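Local coordinates for uncharacterized protein (Methylibium petroleiphilum, PDB 3PL0) that is of unknown function but has a double-stranded beta-helix (cupin) fold and probably belongs to the iron- and 2-oxoglutarate-dependent dioxygenases, at residues Val176-Arg180 and Thr202-Pro206; Ala42-Met46 and Ser119-Leu123; Arg141-Glu145 and Thr244-Phe250; Phe131-Arg135 and Val170-Ala174. One frame throughout, in Å; residues are numbered along the deposited sequence. Where two conformers were deposited one is given.

Contact 1. Residues Val176-Arg180 and Thr202-Pro206; sequences VFIGR and TLEQP
F177 is the tight part of this contact. Its ring lies against the turning backbone of L203, E204 and Q205. With CG anti to the backbone N (chi1 178°), the ring leaves the strand in the direction of that loop. L203 O stands 3.5 Å above one ring face, toward the rim. The opposite face has G179 N over its centre. At the ring edge, F177 CD2 comes to 3.4 Å from Q205 O. F177 CE2 is equally close-set, 3.3 Å from E204 O. The apolar part of the fit is F177 CG on L203 CB, at 3.8 Å. P206 closes this end: its CB lies 3.3 Å from I178 O, and its CA makes a CH...O contact with F177 O.

The other end is looser and more polar. R180 runs extended from CG to NE and reaches along the loop to E204, which is exposed. R180 NH2 and E204 OE2 form a salt bridge of 2.9 Å. The guanidinium and carboxylate planes are 43° apart, so the two groups do not meet flat. A water sits at the guanidinium edge. It accepts from R180 NE and donates to E204 O, each at 3.0 Å, and so ties the arginine to the loop backbone as well.

Just after P206, W207 and T208 make backbone hydrogen bonds with F177. On the other flank of strand 172-181, I178 and G179 both face D239. This is a classic beta bulge within a sheet of the double-stranded beta-helix.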
loop_
_atom_site.group_PDB
_atom_site.type_symbol
_atom_site.label_atom_id
_atom_site.label_comp_id
_atom_site.label_asym_id
_atom_site.label_seq_id
_atom_site.Cartn_x
_atom_site.Cartn_y
_atom_site.Cartn_z
ATOM N N VAL A 176 1.013 -3.436 -2.008
ATOM C CA VAL A 176 1.063 -4.423 -3.093
ATOM C C VAL A 176 2.285 -4.039 -3.926
ATOM O O VAL A 176 2.414 -2.883 -4.337
ATOM C CB VAL A 176 -0.175 -4.377 -3.988
ATOM C CG1 VAL A 176 -0.052 -5.435 -5.091
ATOM C CG2 VAL A 176 -1.430 -4.550 -3.158
ATOM N N PHE A 177 3.210 -4.978 -4.121
ATOM C CA PHE A 177 4.370 -4.728 -4.988
ATOM C C PHE A 177 3.949 -4.946 -6.413
ATOM O O PHE A 177 3.440 -6.017 -6.755
ATOM C CB PHE A 177 5.533 -5.635 -4.659
ATOM C CG PHE A 177 6.703 -5.431 -5.545
ATOM C CD1 PHE A 177 7.495 -4.301 -5.400
ATOM C CD2 PHE A 177 7.037 -6.369 -6.504
ATOM C CE1 PHE A 177 8.573 -4.073 -6.232
ATOM C CE2 PHE A 177 8.119 -6.161 -7.348
ATOM C CZ PHE A 177 8.887 -5.003 -7.217
ATOM N N ILE A 178 4.111 -3.918 -7.245
ATOM C CA ILE A 178 3.597 -3.957 -8.609
ATOM C C ILE A 178 4.737 -4.288 -9.587
ATOM O O ILE A 178 4.561 -5.107 -10.467
ATOM C CB ILE A 178 2.955 -2.656 -8.949
ATOM C CG1 ILE A 178 1.743 -2.426 -8.010
ATOM C CG2 ILE A 178 2.601 -2.537 -10.438
ATOM C CD1 ILE A 178 0.539 -3.354 -8.281
ATOM N N GLY A 179 5.876 -3.649 -9.414
ATOM C CA GLY A 179 7.065 -4.010 -10.176
ATOM C C GLY A 179 8.221 -3.095 -9.902
ATOM O O GLY A 179 8.086 -2.104 -9.175
ATOM N N ARG A 180 9.371 -3.403 -10.500
ATOM C CA ARG A 180 10.516 -2.530 -10.444
ATOM C C ARG A 180 11.484 -2.848 -11.591
ATOM O O ARG A 180 11.462 -3.947 -12.134
ATOM C CB ARG A 180 11.235 -2.682 -9.105
ATOM C CG ARG A 180 11.997 -3.977 -9.000
ATOM C CD ARG A 180 12.738 -4.058 -7.703
ATOM N NE ARG A 180 13.448 -5.331 -7.633
ATOM C CZ ARG A 180 14.463 -5.580 -6.818
ATOM N NH1 ARG A 180 14.925 -4.632 -6.014
ATOM N NH2 ARG A 180 15.041 -6.774 -6.846
ATOM N N THR A 202 13.075 -7.605 0.711
ATOM C CA THR A 202 12.872 -6.843 -0.504
ATOM C C THR A 202 11.791 -7.497 -1.319
ATOM O O THR A 202 11.915 -8.662 -1.691
ATOM C CB THR A 202 14.157 -6.762 -1.323
ATOM O OG1 THR A 202 15.167 -6.128 -0.540
ATOM C CG2 THR A 202 13.929 -5.965 -2.590
ATOM N N LEU A 203 10.735 -6.744 -1.593
ATOM C CA LEU A 203 9.682 -7.214 -2.479
ATOM C C LEU A 203 10.205 -7.192 -3.909
ATOM O O LEU A 203 10.691 -6.173 -4.372
ATOM C CB LEU A 203 8.420 -6.342 -2.337
ATOM C CG LEU A 203 7.775 -6.341 -0.934
ATOM C CD1 LEU A 203 6.798 -5.165 -0.775
ATOM C CD2 LEU A 203 7.118 -7.626 -0.586
ATOM N N GLU A 204 10.090 -8.331 -4.587
ATOM C CA GLU A 204 10.628 -8.518 -5.922
ATOM C C GLU A 204 9.661 -9.127 -6.933
ATOM O O GLU A 204 9.836 -8.889 -8.125
ATOM C CB GLU A 204 11.886 -9.401 -5.864
ATOM C CG GLU A 204 13.011 -8.775 -5.044
ATOM C CD GLU A 204 14.315 -9.596 -5.032
ATOM O OE1 GLU A 204 14.240 -10.842 -5.030
ATOM O OE2 GLU A 204 15.410 -8.970 -4.990
ATOM N N GLN A 205 8.668 -9.913 -6.500
ATOM C CA GLN A 205 7.752 -10.542 -7.460
ATOM C C GLN A 205 6.447 -9.773 -7.514
ATOM O O GLN A 205 5.797 -9.571 -6.497
ATOM C CB GLN A 205 7.492 -12.010 -7.117
ATOM C CG GLN A 205 8.732 -12.907 -7.182
ATOM C CD GLN A 205 9.491 -12.772 -8.490
ATOM O OE1 GLN A 205 10.724 -12.663 -8.497
ATOM N NE2 GLN A 205 8.762 -12.758 -9.603
ATOM N N PRO A 206 6.044 -9.332 -8.713
ATOM C CA PRO A 206 4.797 -8.602 -8.771
ATOM C C PRO A 206 3.647 -9.343 -8.138
ATOM O O PRO A 206 3.578 -10.562 -8.221
ATOM C CB PRO A 206 4.574 -8.426 -10.259
ATOM C CG PRO A 206 5.948 -8.330 -10.811
ATOM C CD PRO A 206 6.748 -9.304 -10.012
HETATM O O HOH W 1 12.167 -7.459 -9.388
#

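Contact 2. Residues Ala42-Met46 and Ser119-Leu123; sequences AFDMM and SWSAL
F43 and S119 mark the closest backbone approach, CA to CA 5.4 Å, where helix 40-44 meets the start of helix 118-134. S119 fills the middle. Its OG lies between the backbone N and the carbonyl carbon (chi1 59°) and donates to A42 O at 2.9 Å. The hydroxyl approaches from above that carbonyl plane, 51° out of it. A water also donates to A42 O and accepts from S119 N, so the same carbonyl has two donors.

The CB of S119 meets the F43 ring over one face, 4.0 Å from the centroid. L123 CB comes to the ring's edge instead, 3.9 Å from F43 CE1. Selenomethionine M46 crosses W120 at about a right angle. Its SE lies at the edge of the indole, 5.3 Å from the centroid of the six-membered ring, in a Met-aromatic contact. The methyl CE touches W120 CE3 at 3.8 Å.

L32 of helix 29-36 touches both F43 and L123, and the F43 ring also meets W207. M114 of helix 112-115 packs on M46 and W120. Beneath helix 118-134, W120 and L123 rest on L241 of strand 237-246.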
loop_
_atom_site.group_PDB
_atom_site.type_symbol
_atom_site.label_atom_id
_atom_site.label_comp_id
_atom_site.label_asym_id
_atom_site.label_seq_id
_atom_site.Cartn_x
_atom_site.Cartn_y
_atom_site.Cartn_z
ATOM N N ALA A 42 -5.282 -11.629 -14.588
ATOM C CA ALA A 42 -6.297 -10.590 -14.379
ATOM C C ALA A 42 -5.710 -9.419 -13.590
ATOM O O ALA A 42 -6.096 -8.305 -13.811
ATOM C CB ALA A 42 -7.567 -11.123 -13.677
ATOM N N PHE A 43 -4.807 -9.677 -12.653
ATOM C CA PHE A 43 -4.110 -8.588 -11.953
ATOM C C PHE A 43 -3.190 -7.818 -12.913
ATOM O O PHE A 43 -3.080 -6.600 -12.817
ATOM C CB PHE A 43 -3.328 -9.105 -10.735
ATOM C CG PHE A 43 -4.203 -9.449 -9.607
ATOM C CD1 PHE A 43 -4.752 -8.441 -8.815
ATOM C CD2 PHE A 43 -4.528 -10.759 -9.353
ATOM C CE1 PHE A 43 -5.615 -8.761 -7.803
ATOM C CE2 PHE A 43 -5.385 -11.089 -8.307
ATOM C CZ PHE A 43 -5.924 -10.099 -7.539
ATOM N N ASP A 44 -2.584 -8.532 -13.861
ATOM C CA ASP A 44 -1.684 -7.882 -14.821
ATOM C C ASP A 44 -2.359 -6.796 -15.660
ATOM O O ASP A 44 -1.686 -5.883 -16.122
ATOM C CB ASP A 44 -0.971 -8.889 -15.708
ATOM C CG ASP A 44 0.152 -9.645 -14.969
ATOM O OD1 ASP A 44 0.636 -9.183 -13.910
ATOM O OD2 ASP A 44 0.510 -10.738 -15.435
HETATM N N MSE A 45 -3.682 -6.885 -15.810
HETATM C CA MSE A 45 -4.473 -5.869 -16.513
HETATM C C MSE A 45 -4.294 -4.467 -15.941
HETATM O O MSE A 45 -4.534 -3.475 -16.628
HETATM C CB MSE A 45 -5.961 -6.247 -16.473
HETATM C CG MSE A 45 -6.290 -7.521 -17.271
HETATM SE SE MSE A 45 -5.846 -7.389 -19.184
HETATM C CE MSE A 45 -6.956 -5.854 -19.652
HETATM N N MSE A 46 -3.868 -4.390 -14.685
HETATM C CA MSE A 46 -3.709 -3.132 -13.997
HETATM C C MSE A 46 -2.375 -2.487 -14.293
HETATM O O MSE A 46 -2.224 -1.293 -14.105
HETATM C CB MSE A 46 -3.810 -3.351 -12.482
HETATM C CG MSE A 46 -5.241 -3.680 -11.978
HETATM SE SE MSE A 46 -5.245 -4.259 -10.091
HETATM C CE MSE A 46 -4.037 -2.984 -9.535
ATOM N N SER A 119 -10.179 -7.671 -11.332
ATOM C CA SER A 119 -9.165 -7.864 -10.326
ATOM C C SER A 119 -9.132 -6.738 -9.298
ATOM O O SER A 119 -8.769 -6.966 -8.147
ATOM C CB SER A 119 -7.781 -8.001 -10.984
ATOM O OG SER A 119 -7.448 -6.853 -11.761
ATOM N N TRP A 120 -9.454 -5.528 -9.721
ATOM C CA TRP A 120 -9.469 -4.394 -8.786
ATOM C C TRP A 120 -10.442 -4.638 -7.630
ATOM O O TRP A 120 -10.045 -4.609 -6.463
ATOM C CB TRP A 120 -9.818 -3.083 -9.503
ATOM C CG TRP A 120 -9.791 -1.872 -8.581
ATOM C CD1 TRP A 120 -10.871 -1.241 -8.008
ATOM C CD2 TRP A 120 -8.627 -1.202 -8.075
ATOM N NE1 TRP A 120 -10.442 -0.201 -7.195
ATOM C CE2 TRP A 120 -9.071 -0.157 -7.230
ATOM C CE3 TRP A 120 -7.253 -1.359 -8.289
ATOM C CZ2 TRP A 120 -8.185 0.719 -6.592
ATOM C CZ3 TRP A 120 -6.366 -0.487 -7.656
ATOM C CH2 TRP A 120 -6.830 0.521 -6.801
ATOM N N SER A 121 -11.711 -4.900 -7.955
ATOM C CA SER A 121 -12.693 -5.243 -6.905
ATOM C C SER A 121 -12.324 -6.500 -6.109
ATOM O O SER A 121 -12.450 -6.499 -4.892
ATOM C CB SER A 121 -14.102 -5.391 -7.480
ATOM O OG SER A 121 -14.593 -4.127 -7.881
ATOM N N ALA A 122 -11.838 -7.538 -6.776
ATOM C CA ALA A 122 -11.463 -8.777 -6.116
ATOM C C ALA A 122 -10.391 -8.499 -5.043
ATOM O O ALA A 122 -10.489 -8.979 -3.909
ATOM C CB ALA A 122 -10.950 -9.826 -7.149
ATOM N N LEU A 123 -9.428 -7.661 -5.408
ATOM C CA LEU A 123 -8.354 -7.249 -4.519
ATOM C C LEU A 123 -8.910 -6.493 -3.306
ATOM O O LEU A 123 -8.731 -6.927 -2.189
ATOM C CB LEU A 123 -7.361 -6.351 -5.248
ATOM C CG LEU A 123 -6.107 -5.932 -4.440
ATOM C CD1 LEU A 123 -5.275 -7.199 -3.955
ATOM C CD2 LEU A 123 -5.270 -4.968 -5.231
HETATM O O HOH W 2 -9.022 -7.764 -14.283
#

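Contact 3. Residues Arg141-Glu145 and Thr244-Phe250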
loop_
_atom_site.group_PDB
_atom_site.type_symbol
_atom_site.label_atom_id
_atom_site.label_comp_id
_atom_site.label_asym_id
_atom_site.label_seq_id
_atom_site.Cartn_x
_atom_site.Cartn_y
_atom_site.Cartn_z
ATOM N N ARG A 141 -18.392 -1.403 7.845
ATOM C CA ARG A 141 -17.935 -0.606 6.696
ATOM C C ARG A 141 -16.462 -0.278 6.799
ATOM O O ARG A 141 -16.006 0.193 7.825
ATOM C CB ARG A 141 -18.665 0.742 6.576
ATOM C CG ARG A 141 -20.159 0.694 6.352
ATOM C CD ARG A 141 -20.680 2.100 6.170
ATOM N NE ARG A 141 -22.139 2.177 6.173
ATOM C CZ ARG A 141 -22.927 1.974 5.112
ATOM N NH1 ARG A 141 -22.410 1.660 3.918
ATOM N NH2 ARG A 141 -24.253 2.080 5.251
ATOM N N TRP A 142 -15.721 -0.504 5.731
ATOM C CA TRP A 142 -14.386 0.030 5.596
ATOM C C TRP A 142 -14.365 1.253 4.676
ATOM O O TRP A 142 -14.981 1.267 3.611
ATOM C CB TRP A 142 -13.419 -1.017 4.968
ATOM C CG TRP A 142 -13.001 -2.186 5.842
ATOM C CD1 TRP A 142 -13.162 -3.512 5.568
ATOM C CD2 TRP A 142 -12.312 -2.116 7.079
ATOM N NE1 TRP A 142 -12.621 -4.275 6.570
ATOM C CE2 TRP A 142 -12.113 -3.436 7.525
ATOM C CE3 TRP A 142 -11.878 -1.057 7.879
ATOM C CZ2 TRP A 142 -11.438 -3.732 8.717
ATOM C CZ3 TRP A 142 -11.217 -1.349 9.060
ATOM C CH2 TRP A 142 -11.008 -2.671 9.466
ATOM N N TYR A 143 -13.599 2.249 5.082
ATOM C CA TYR A 143 -13.270 3.392 4.269
ATOM C C TYR A 143 -11.854 3.188 3.771
ATOM O O TYR A 143 -10.896 3.130 4.571
ATOM C CB TYR A 143 -13.371 4.673 5.085
ATOM C CG TYR A 143 -14.775 4.848 5.611
ATOM C CD1 TYR A 143 -15.186 4.207 6.761
ATOM C CD2 TYR A 143 -15.726 5.590 4.894
ATOM C CE1 TYR A 143 -16.525 4.340 7.230
ATOM C CE2 TYR A 143 -17.013 5.730 5.341
ATOM C CZ TYR A 143 -17.410 5.094 6.505
ATOM O OH TYR A 143 -18.689 5.226 6.956
ATOM N N ILE A 144 -11.751 3.044 2.454
ATOM C CA ILE A 144 -10.540 2.577 1.750
ATOM C C ILE A 144 -9.990 3.717 0.901
ATOM O O ILE A 144 -10.716 4.301 0.071
ATOM C CB ILE A 144 -10.878 1.378 0.795
ATOM C CG1 ILE A 144 -11.549 0.249 1.588
ATOM C CG2 ILE A 144 -9.645 0.902 0.004
ATOM C CD1 ILE A 144 -12.033 -0.913 0.732
ATOM N N GLU A 145 -8.710 4.003 1.053
ATOM C CA GLU A 145 -8.009 4.859 0.091
ATOM C C GLU A 145 -6.997 4.025 -0.717
ATOM O O GLU A 145 -6.388 3.106 -0.180
ATOM C CB GLU A 145 -7.313 6.014 0.797
ATOM C CG GLU A 145 -8.258 6.878 1.658
ATOM C CD GLU A 145 -7.658 8.207 2.151
ATOM O OE1 GLU A 145 -7.060 8.954 1.335
ATOM O OE2 GLU A 145 -7.840 8.525 3.358
ATOM N N THR A 244 -5.358 1.603 2.108
ATOM C CA THR A 244 -5.566 1.752 3.509
ATOM C C THR A 244 -7.026 1.472 3.833
ATOM O O THR A 244 -7.938 1.851 3.080
ATOM C CB THR A 244 -5.166 3.144 4.011
ATOM O OG1 THR A 244 -6.006 4.124 3.415
ATOM C CG2 THR A 244 -3.721 3.436 3.693
ATOM N N TYR A 245 -7.239 0.819 4.964
ATOM C CA TYR A 245 -8.567 0.512 5.443
ATOM C C TYR A 245 -8.760 1.140 6.818
ATOM O O TYR A 245 -7.937 0.939 7.744
ATOM C CB TYR A 245 -8.749 -1.013 5.540
ATOM C CG TYR A 245 -8.764 -1.719 4.204
ATOM C CD1 TYR A 245 -7.601 -1.803 3.432
ATOM C CD2 TYR A 245 -9.930 -2.299 3.715
ATOM C CE1 TYR A 245 -7.607 -2.428 2.203
ATOM C CE2 TYR A 245 -9.955 -2.943 2.497
ATOM C CZ TYR A 245 -8.789 -2.989 1.726
ATOM O OH TYR A 245 -8.826 -3.631 0.518
ATOM N N ARG A 246 -9.870 1.860 6.972
ATOM C CA ARG A 246 -10.150 2.554 8.221
ATOM C C ARG A 246 -11.624 2.423 8.613
ATOM O O ARG A 246 -12.508 2.571 7.759
ATOM C CB ARG A 246 -9.759 4.018 8.073
ATOM C CG ARG A 246 -9.789 4.825 9.410
ATOM C CD ARG A 246 -9.078 6.161 9.260
ATOM N NE ARG A 246 -8.903 6.796 10.560
ATOM C CZ ARG A 246 -9.846 7.506 11.176
ATOM N NH1 ARG A 246 -11.031 7.682 10.615
ATOM N NH2 ARG A 246 -9.614 8.029 12.362
ATOM N N SER A 247 -11.859 2.122 9.895
ATOM C CA SER A 247 -13.185 2.096 10.505
ATOM C C SER A 247 -13.652 3.500 10.820
ATOM O O SER A 247 -12.832 4.340 11.125
ATOM C CB SER A 247 -13.107 1.346 11.832
ATOM O OG SER A 247 -14.398 1.220 12.400
ATOM N N GLY A 248 -14.963 3.745 10.767
ATOM C CA GLY A 248 -15.571 5.007 11.228
ATOM C C GLY A 248 -15.677 6.053 10.124
ATOM O O GLY A 248 -16.744 6.633 9.868
ATOM N N GLY A 249 -14.576 6.290 9.441
ATOM C CA GLY A 249 -14.589 7.157 8.276
ATOM C C GLY A 249 -13.185 7.250 7.711
ATOM O O GLY A 249 -12.229 6.676 8.262
ATOM N N PHE A 250 -13.048 8.018 6.650
ATOM C CA PHE A 250 -11.703 8.384 6.165
ATOM C C PHE A 250 -11.016 9.272 7.192
ATOM O O PHE A 250 -11.689 10.032 7.894
ATOM C CB PHE A 250 -11.801 9.131 4.851
ATOM C CG PHE A 250 -12.391 8.342 3.773
ATOM C CD1 PHE A 250 -11.665 7.314 3.181
ATOM C CD2 PHE A 250 -13.677 8.576 3.351
ATOM C CE1 PHE A 250 -12.212 6.565 2.170
ATOM C CE2 PHE A 250 -14.216 7.831 2.335
ATOM C CZ PHE A 250 -13.481 6.804 1.750
HETATM O O HOH W 3 -16.934 1.748 9.585
HETATM O O HOH W 4 -8.366 4.546 4.784
#
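Y143 and R246 form an antiparallel hydrogen-bonded pair. Y143 N donates to R246 O at 2.9 Å, nearly straight (167°). The return bond, R246 N to Y143 O, has the same length but is more bent (139°). E145 and T244 form the next such pair. Here T244 N to E145 O is 2.9 Å and E145 N to T244 O is 3.1 Å. A water donates to Y143 O as a second partner of that carbonyl, and it is also bonded to T244 OG1 at 2.8 Å.

These bonds join strands 141-152 and 237-246 within the large antiparallel sheet of the cupin fold. I144 and Y245, the non-hydrogen-bonded pair between them, turn to the face covered by helix 118-134. There Y245 points its ring edge at the face of W142 in a T-shaped pair, planes at 89°. Both polar ends bond to the helix backbone: Y245 OH to L124 O and W142 NE1 to G128 O.

On the other face, E145 OE1 is hydrogen-bonded to both H70 NE2 and H90 ND1. After the strand the chain folds back over Y143. R246 NH1 donates to G249 O at 2.8 Å, from above the carbonyl plane. G249 CA sits over the Y143 ring, 3.5 Å from its centroid. Y143 in turn directs its ring edge at the face of F250, and its CB lies 3.7 Å from that ring's centroid.

Contact 4. Residues Phe131-Arg135 and Val170-Ala174; sequences FAKLR and VDFVA
D171 OD1 takes two long, weak bonds from one guanidinium, from R135 NE and R135 NH2. R135 NH2 lies 3.4 Å from OD1 and R135 NE 3.5 Å from it. Together they make a loose salt bridge. The other oxygen, D171 OD2, accepts from S247 N. R135 NH1 makes a salt bridge with D213, so the guanidinium has a second acidic partner.

A bend at chi3 (60°) brings R135 NH2 over one face of the F172 ring, while R135 CZ stands off past the rim, 3.8 Å from F172 CZ. The guanidinium and ring planes are 15° apart. F131 covers the opposite face of F172. The two phenyl rings are nearly parallel but slid apart, with centroids 4.6 Å from each other, so each ring meets the other's CB. F172 CB stands 3.4 Å from the F131 centroid, almost on the ring normal. The reverse contact, F131 CB over the F172 ring, is longer at 4.0 Å. L134 adds its CD1, which touches F172 CE1 at 3.7 Å. The F172 ring thus has R135 NH2 over one face and F131 CB over the other.

The contact places the C-terminal end of helix 118-134 on D171 and the start of strand 172-181. D171 and F172 both face Y245 of strand 237-246, a classic beta bulge. The F131 ring meets Y245 edge-to-face, and the F131 side chain also touches L211 of strand 209-213. L134 also packs against L16 and L19 of helix 12-22.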
loop_
_atom_site.group_PDB
_atom_site.type_symbol
_atom_site.label_atom_id
_atom_site.label_comp_id
_atom_site.label_asym_id
_atom_site.label_seq_id
_atom_site.Cartn_x
_atom_site.Cartn_y
_atom_site.Cartn_z
ATOM N N PHE A 131 -9.250 -8.459 6.694
ATOM C CA PHE A 131 -9.005 -7.504 7.774
ATOM C C PHE A 131 -10.169 -7.426 8.799
ATOM O O PHE A 131 -9.931 -7.345 9.992
ATOM C CB PHE A 131 -8.711 -6.124 7.199
ATOM C CG PHE A 131 -7.369 -5.995 6.500
ATOM C CD1 PHE A 131 -6.221 -6.602 7.007
ATOM C CD2 PHE A 131 -7.241 -5.205 5.398
ATOM C CE1 PHE A 131 -5.006 -6.451 6.397
ATOM C CE2 PHE A 131 -6.036 -5.064 4.779
ATOM C CZ PHE A 131 -4.906 -5.670 5.275
ATOM N N ALA A 132 -11.408 -7.489 8.334
ATOM C CA ALA A 132 -12.575 -7.490 9.240
ATOM C C ALA A 132 -12.632 -8.697 10.157
ATOM O O ALA A 132 -13.256 -8.614 11.224
ATOM C CB ALA A 132 -13.889 -7.404 8.433
ATOM N N LYS A 133 -12.004 -9.809 9.770
ATOM C CA LYS A 133 -11.906 -10.970 10.649
ATOM C C LYS A 133 -10.989 -10.726 11.823
ATOM O O LYS A 133 -11.149 -11.380 12.840
ATOM C CB LYS A 133 -11.453 -12.235 9.918
ATOM C CG LYS A 133 -12.416 -12.760 8.871
ATOM C CD LYS A 133 -13.629 -13.475 9.501
ATOM N N LEU A 134 -10.057 -9.778 11.731
ATOM C CA LEU A 134 -9.164 -9.505 12.868
ATOM C C LEU A 134 -9.783 -8.485 13.779
ATOM O O LEU A 134 -9.745 -8.636 15.002
ATOM C CB LEU A 134 -7.849 -8.920 12.418
ATOM C CG LEU A 134 -6.792 -9.891 12.012
ATOM C CD1 LEU A 134 -5.761 -9.141 11.166
ATOM C CD2 LEU A 134 -6.200 -10.515 13.264
ATOM N N ARG A 135 -10.263 -7.402 13.166
ATOM C CA ARG A 135 -10.922 -6.325 13.889
ATOM C C ARG A 135 -12.086 -5.800 13.050
ATOM O O ARG A 135 -11.894 -5.008 12.131
ATOM C CB ARG A 135 -9.920 -5.203 14.173
ATOM C CG ARG A 135 -10.203 -4.360 15.380
ATOM C CD ARG A 135 -8.915 -3.770 15.936
ATOM N NE ARG A 135 -8.224 -2.916 14.972
ATOM C CZ ARG A 135 -6.943 -3.041 14.588
ATOM N NH1 ARG A 135 -6.176 -3.992 15.088
ATOM N NH2 ARG A 135 -6.404 -2.189 13.709
ATOM N N VAL A 170 -4.504 4.495 10.207
ATOM C CA VAL A 170 -5.695 3.777 9.796
ATOM C C VAL A 170 -5.783 2.499 10.630
ATOM O O VAL A 170 -5.054 2.336 11.590
ATOM C CB VAL A 170 -5.651 3.485 8.264
ATOM C CG1 VAL A 170 -5.658 4.795 7.439
ATOM C CG2 VAL A 170 -4.412 2.628 7.873
ATOM N N ASP A 171 -6.625 1.560 10.245
ATOM C CA ASP A 171 -6.674 0.266 10.917
ATOM C C ASP A 171 -5.719 -0.774 10.301
ATOM O O ASP A 171 -4.965 -1.435 11.021
ATOM C CB ASP A 171 -8.080 -0.283 10.908
ATOM C CG ASP A 171 -8.962 0.408 11.941
ATOM O OD1 ASP A 171 -8.988 -0.085 13.090
ATOM O OD2 ASP A 171 -9.534 1.462 11.613
ATOM N N PHE A 172 -5.804 -0.948 8.993
ATOM C CA PHE A 172 -4.984 -1.919 8.240
ATOM C C PHE A 172 -4.495 -1.315 6.948
ATOM O O PHE A 172 -5.165 -0.434 6.362
ATOM C CB PHE A 172 -5.761 -3.200 7.931
ATOM C CG PHE A 172 -6.199 -3.928 9.144
ATOM C CD1 PHE A 172 -5.346 -4.788 9.791
ATOM C CD2 PHE A 172 -7.471 -3.720 9.678
ATOM C CE1 PHE A 172 -5.739 -5.443 10.927
ATOM C CE2 PHE A 172 -7.862 -4.364 10.814
ATOM C CZ PHE A 172 -7.012 -5.227 11.444
ATOM N N VAL A 173 -3.279 -1.738 6.559
ATOM C CA VAL A 173 -2.678 -1.359 5.301
ATOM C C VAL A 173 -2.246 -2.575 4.499
ATOM O O VAL A 173 -1.775 -3.593 5.072
ATOM C CB VAL A 173 -1.498 -0.427 5.524
ATOM C CG1 VAL A 173 -0.868 -0.057 4.168
ATOM C CG2 VAL A 173 -1.965 0.843 6.290
ATOM N N ALA A 174 -2.441 -2.498 3.179
ATOM C CA ALA A 174 -1.830 -3.452 2.258
ATOM C C ALA A 174 -0.929 -2.696 1.339
ATOM O O ALA A 174 -1.358 -1.748 0.680
ATOM C CB ALA A 174 -2.866 -4.184 1.424
#

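In the fold
Contacts 3 and 4 are neighbours, with centres about 9 Å apart. Strands 237-246 and 172-181 join them directly: Y245 N lies 2.8 Å from F172 O, and Y245 O 2.9 Å from D171 N, both probable hydrogen bonds. Contacts 2 and 4 use opposite ends of helix 118-134, their centres about 20 Å apart. Contact 2 also touches contact 3 by packing, where L123 approaches Y245. Contact 1 uses the far part of strand 172-181, about 21 Å from contact 4 between centres and across the chain's centre from it. Contacts 1, 3 and 4 each use a strand of the large sheet; contacts 2 and 4 share helix 118-134. None includes a bound metal or ligand.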